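Local structure of phosphoribosylaminoimidazole-succinocarboxamide synthase (Pyrococcus horikoshii, 3U55) at residues K58-E62 / H63-T67; N94-G98 / S99-R103. The protein catalyses the ATP-dependent joining of L-aspartate to a carboxylated aminoimidazole ribonucleotide, giving SAICAR in de novo purine biosynthesis. One frame throughout, in Å; residues are numbered along the deposited sequence.

Contact 1: residues K58-E62 / H63-T67; sequences KLLEE and HGIKT
E61 and T67 make the polar half of this helix ending, where one carboxylate oxygen takes two bonds from a residue six places further on. E61 OE1 accepts T67 OG1 at 2.8 Å through its anti lone pair, and T67 N, also at 2.8 Å from OE1, comes in from above the carboxylate plane. A bend at chi2 (-77°) folds the acid back over the turn to reach them. T67 OG1 is bonded to F69 N as well, which ties the helix end to the strand that follows.

The tight part lies beneath. G64, at a positive phi of 82°, is the C-prime residue of a Schellman motif: its N bonds to E61 O at 3.0 Å, and I65 N reaches back to L60 O at 2.9 Å. That reversal brings L60 CB against I65 CB, 3.8 Å apart, both buried, while I65 and L59 also rest on helix 143-165.

The solvent side is looser. There H63 lies alongside L59, its CE1 near L59 CD1, and uses the edge of its ring: H63 ND1 donates to L59 O at 3.1 Å and a fairly straight 161°. H63 N meets the same oxygen from the other face of the carbonyl, and H63 O bonds K155.

Backbone N-H groups thus meet the L60 and E61 carbonyls, the H63 ring L59 O, and E61 holds T67. E61 OE2, however, sits 3.2 Å from I65 O with both atoms acceptors, an arrangement that may raise the acid's affinity for a proton, against which the two donors on OE1 probably work.

Contact 2: residues N94-G98 / S99-R103; sequences NVVAG and SLKKR. With SO4 (sulfate ion), chain B; ACT (acetate ion), chain D.
The guanidinium of R103 meets an acetate ion, probably from the crystallisation liquor, at its edge and near its own plane: NH1 and NH2 each donate to the same acetate O, both at 3.1 Å, so the fork of the group closes on a single oxygen. NH1 also bonds M130 O of the second subunit, and M130 N also bonds the acetate. A leucine in place of R103 would probably deprive the acetate of two donors and M130 O of its bond from NH1, weakening a polar link between the subunits.

A sulfate lies beside S99 in the 3-10 segment. S99 N points at sulfate O1, 2.8 Å away and nearly straight (164°), and R93 and R198 complete the grip. G98, with phi at 57°, passes close beneath O1, where a CB would collide with the ion. The sulfate probably marks the place of the substrate's phosphate, as in related SAICAR synthetases.

Behind the anion, K101 N bonds to G98 O at 3.3 Å, whereas L100 N to A97 O, at 3.4 Å, is weak. The K101 chain bends at chi3 (-61°), bringing CE to 3.4 Å from G98 O, and its NZ forms a salt bridge with E108. V96 splits its two methyls: CG2 touches L100 CD2 at 3.9 Å, the side chains at about a right angle, and CG1 meets K101 CG at 3.7 Å.

The turn thus leaves strand 84-93 with N94 and V95 bonded to strand 169-180, V96 and L100 lying against strand 111-121, and H135 of the second subunit packed on L100 and R103.

Both contacts are local, each with a glycine at positive phi, one ending a helix, the other leading from extended chain into a 3-10 segment. Contact 1 closes helix 45-62 on the way to strand 69-72, and its polar groups are met within one chain; contact 2 joins strand 84-93 to strand 111-121, where anions and the second subunit supply partners. Each is partly buried, pairing an aliphatic inner side with a polar outer one. Their centres are 27 Å apart on opposite sides of the chain's centre, without touching, but helix 143-165 serves both: it packs under L59, H63 and I65, and its N157 bonds N94. Acceptor-rich chemistry in the first gives way to donor-rich, anion-binding chemistry in the second.

Contact 1: residues K58-E62 / H63-T67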
loop_
_atom_site.group_PDB
_atom_site.type_symbol
_atom_site.label_atom_id
_atom_site.label_comp_id
_atom_site.label_asym_id
_atom_site.label_seq_id
_atom_site.Cartn_x
_atom_site.Cartn_y
_atom_site.Cartn_z
ATOM N N LYS A 58 6.487 15.823 -25.365
ATOM C CA LYS A 58 7.616 16.177 -26.226
ATOM C C LYS A 58 8.897 16.358 -25.418
ATOM O O LYS A 58 9.955 15.863 -25.812
ATOM C CB LYS A 58 7.306 17.431 -27.050
ATOM C CG LYS A 58 6.391 17.171 -28.237
ATOM C CD LYS A 58 5.973 18.477 -28.901
ATOM C CE LYS A 58 5.238 18.218 -30.210
ATOM N NZ LYS A 58 4.674 19.475 -30.781
ATOM N N LEU A 59 8.790 17.035 -24.272
ATOM C CA LEU A 59 9.933 17.216 -23.369
ATOM C C LEU A 59 10.502 15.876 -22.877
ATOM O O LEU A 59 11.719 15.657 -22.899
ATOM C CB LEU A 59 9.548 18.117 -22.185
ATOM C CG LEU A 59 10.528 18.262 -21.014
ATOM C CD1 LEU A 59 11.727 19.132 -21.384
ATOM C CD2 LEU A 59 9.800 18.843 -19.805
ATOM N N LEU A 60 9.619 14.980 -22.442
ATOM C CA LEU A 60 10.042 13.663 -21.950
ATOM C C LEU A 60 10.682 12.813 -23.046
ATOM O O LEU A 60 11.680 12.124 -22.807
ATOM C CB LEU A 60 8.863 12.938 -21.298
ATOM C CG LEU A 60 8.300 13.636 -20.058
ATOM C CD1 LEU A 60 7.033 12.942 -19.599
ATOM C CD2 LEU A 60 9.346 13.656 -18.937
ATOM N N GLU A 61 10.127 12.885 -24.252
ATOM C CA GLU A 61 10.682 12.155 -25.397
ATOM C C GLU A 61 12.112 12.605 -25.708
ATOM O O GLU A 61 12.973 11.779 -26.021
ATOM C CB GLU A 61 9.787 12.304 -26.630
ATOM C CG GLU A 61 8.485 11.493 -26.587
ATOM C CD GLU A 61 8.674 10.009 -26.880
ATOM O OE1 GLU A 61 7.686 9.252 -26.752
ATOM O OE2 GLU A 61 9.800 9.592 -27.234
ATOM N N GLU A 62 12.354 13.910 -25.600
ATOM C CA GLU A 62 13.685 14.491 -25.811
ATOM C C GLU A 62 14.681 13.972 -24.780
ATOM O O GLU A 62 15.879 13.879 -25.053
ATOM C CB GLU A 62 13.623 16.018 -25.741
ATOM C CG GLU A 62 12.977 16.675 -26.960
ATOM C CD GLU A 62 12.937 18.199 -26.884
ATOM O OE1 GLU A 62 12.810 18.838 -27.950
ATOM O OE2 GLU A 62 13.024 18.761 -25.772
ATOM N N HIS A 63 14.168 13.634 -23.599
ATOM C CA HIS A 63 14.972 13.076 -22.520
ATOM C C HIS A 63 14.976 11.541 -22.509
ATOM O O HIS A 63 15.392 10.928 -21.528
ATOM C CB HIS A 63 14.481 13.616 -21.175
ATOM C CG HIS A 63 14.976 14.991 -20.859
ATOM N ND1 HIS A 63 14.395 16.130 -21.372
ATOM C CD2 HIS A 63 16.002 15.410 -20.083
ATOM C CE1 HIS A 63 15.041 17.192 -20.924
ATOM N NE2 HIS A 63 16.022 16.782 -20.141
ATOM N N GLY A 64 14.521 10.923 -23.597
ATOM C CA GLY A 64 14.594 9.466 -23.745
ATOM C C GLY A 64 13.501 8.643 -23.075
ATOM O O GLY A 64 13.647 7.425 -22.920
ATOM N N ILE A 65 12.406 9.295 -22.685
ATOM C CA ILE A 65 11.239 8.592 -22.139
ATOM C C ILE A 65 10.314 8.180 -23.274
ATOM O O ILE A 65 9.904 9.024 -24.074
ATOM C CB ILE A 65 10.436 9.474 -21.126
ATOM C CG1 ILE A 65 11.333 9.976 -19.986
ATOM C CG2 ILE A 65 9.212 8.716 -20.579
ATOM C CD1 ILE A 65 11.932 8.873 -19.128
ATOM N N LYS A 66 9.990 6.889 -23.351
ATOM C CA LYS A 66 9.012 6.405 -24.323
ATOM C C LYS A 66 7.601 6.768 -23.889
ATOM O O LYS A 66 7.171 6.383 -22.804
ATOM C CB LYS A 66 9.111 4.886 -24.500
ATOM C CG LYS A 66 10.283 4.422 -25.329
ATOM C CD LYS A 66 10.113 2.956 -25.733
ATOM C CE LYS A 66 11.440 2.357 -26.154
ATOM N NZ LYS A 66 12.299 2.107 -24.965
ATOM N N THR A 67 6.888 7.510 -24.737
ATOM C CA THR A 67 5.501 7.885 -24.456
ATOM C C THR A 67 4.593 7.454 -25.598
ATOM O O THR A 67 5.067 7.147 -26.701
ATOM C CB THR A 67 5.310 9.402 -24.238
ATOM O OG1 THR A 67 5.271 10.079 -25.502
ATOM C CG2 THR A 67 6.406 10.000 -23.353
#

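Contact 2: residues N94-G98 / S99-R103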
loop_
_atom_site.group_PDB
_atom_site.type_symbol
_atom_site.label_atom_id
_atom_site.label_comp_id
_atom_site.label_asym_id
_atom_site.label_seq_id
_atom_site.Cartn_x
_atom_site.Cartn_y
_atom_site.Cartn_z
ATOM N N ASN A 94 6.569 14.602 -4.246
ATOM C CA ASN A 94 7.733 15.355 -3.775
ATOM C C ASN A 94 7.415 16.174 -2.527
ATOM O O ASN A 94 8.282 16.402 -1.666
ATOM C CB ASN A 94 8.199 16.309 -4.870
ATOM C CG ASN A 94 8.634 15.588 -6.124
ATOM O OD1 ASN A 94 9.509 14.712 -6.082
ATOM N ND2 ASN A 94 8.033 15.952 -7.251
ATOM N N VAL A 95 6.167 16.625 -2.452
ATOM C CA VAL A 95 5.674 17.456 -1.362
ATOM C C VAL A 95 4.396 16.808 -0.846
ATOM O O VAL A 95 3.616 16.264 -1.639
ATOM C CB VAL A 95 5.390 18.892 -1.861
ATOM C CG1 VAL A 95 4.762 19.750 -0.771
ATOM C CG2 VAL A 95 6.666 19.539 -2.389
ATOM N N VAL A 96 4.186 16.838 0.471
ATOM C CA VAL A 96 2.987 16.225 1.065
ATOM C C VAL A 96 1.720 17.011 0.701
ATOM O O VAL A 96 1.630 18.228 0.909
ATOM C CB VAL A 96 3.107 16.044 2.605
ATOM C CG1 VAL A 96 1.808 15.556 3.201
ATOM C CG2 VAL A 96 4.236 15.064 2.953
ATOM N N ALA A 97 0.753 16.292 0.135
ATOM C CA ALA A 97 -0.537 16.852 -0.255
ATOM C C ALA A 97 -1.502 15.696 -0.468
ATOM O O ALA A 97 -1.085 14.538 -0.509
ATOM C CB ALA A 97 -0.396 17.677 -1.538
ATOM N N GLY A 98 -2.790 16.012 -0.590
ATOM C CA GLY A 98 -3.811 15.022 -0.927
ATOM C C GLY A 98 -3.896 13.840 0.018
ATOM O O GLY A 98 -3.823 14.005 1.240
ATOM N N SER A 99 -4.031 12.644 -0.559
ATOM C CA SER A 99 -4.264 11.413 0.215
ATOM C C SER A 99 -3.091 11.014 1.112
ATOM O O SER A 99 -3.268 10.264 2.070
ATOM C CB SER A 99 -4.647 10.242 -0.710
ATOM O OG SER A 99 -3.508 9.673 -1.339
ATOM N N LEU A 100 -1.896 11.513 0.808
ATOM C CA LEU A 100 -0.717 11.176 1.607
ATOM C C LEU A 100 -0.868 11.613 3.066
ATOM O O LEU A 100 -0.346 10.957 3.971
ATOM C CB LEU A 100 0.563 11.753 0.991
ATOM C CG LEU A 100 1.896 11.337 1.637
ATOM C CD1 LEU A 100 2.071 9.817 1.681
ATOM C CD2 LEU A 100 3.068 11.997 0.920
ATOM N N LYS A 101 -1.586 12.713 3.283
ATOM C CA LYS A 101 -1.853 13.228 4.633
ATOM C C LYS A 101 -2.634 12.246 5.508
ATOM O O LYS A 101 -2.633 12.367 6.730
ATOM C CB LYS A 101 -2.618 14.555 4.562
ATOM C CG LYS A 101 -1.847 15.709 3.916
ATOM C CD LYS A 101 -2.657 17.008 3.932
ATOM C CE LYS A 101 -3.967 16.868 3.158
ATOM N NZ LYS A 101 -4.655 18.175 2.987
ATOM N N LYS A 102 -3.306 11.285 4.874
ATOM C CA LYS A 102 -4.062 10.260 5.588
ATOM C C LYS A 102 -3.255 8.971 5.750
ATOM O O LYS A 102 -3.727 7.998 6.339
ATOM C CB LYS A 102 -5.396 9.988 4.875
ATOM C CG LYS A 102 -6.377 11.158 4.923
ATOM C CD LYS A 102 -7.471 11.027 3.868
ATOM N N ARG A 103 -2.028 8.969 5.238
ATOM C CA ARG A 103 -1.175 7.796 5.328
ATOM C C ARG A 103 0.046 8.020 6.215
ATOM O O ARG A 103 0.465 7.112 6.930
ATOM C CB ARG A 103 -0.742 7.343 3.936
ATOM C CG ARG A 103 -0.408 5.871 3.864
ATOM C CD ARG A 103 -0.122 5.440 2.438
ATOM N NE ARG A 103 -1.257 5.666 1.553
ATOM C CZ ARG A 103 -2.257 4.809 1.365
ATOM N NH1 ARG A 103 -2.290 3.644 2.007
ATOM N NH2 ARG A 103 -3.235 5.127 0.534
HETATM S S SO4 B . -4.377 12.016 -4.183
HETATM O O1 SO4 B . -3.408 12.653 -3.308
HETATM O O2 SO4 B . -4.589 12.822 -5.380
HETATM O O3 SO4 B . -3.866 10.691 -4.533
HETATM O O4 SO4 B . -5.651 11.889 -3.487
HETATM C C ACT D . -5.948 2.859 0.131
HETATM O O ACT D . -4.856 2.490 0.609
HETATM O OXT ACT D . -6.145 2.543 -1.059
HETATM C CH3 ACT D . -6.950 3.635 0.934
#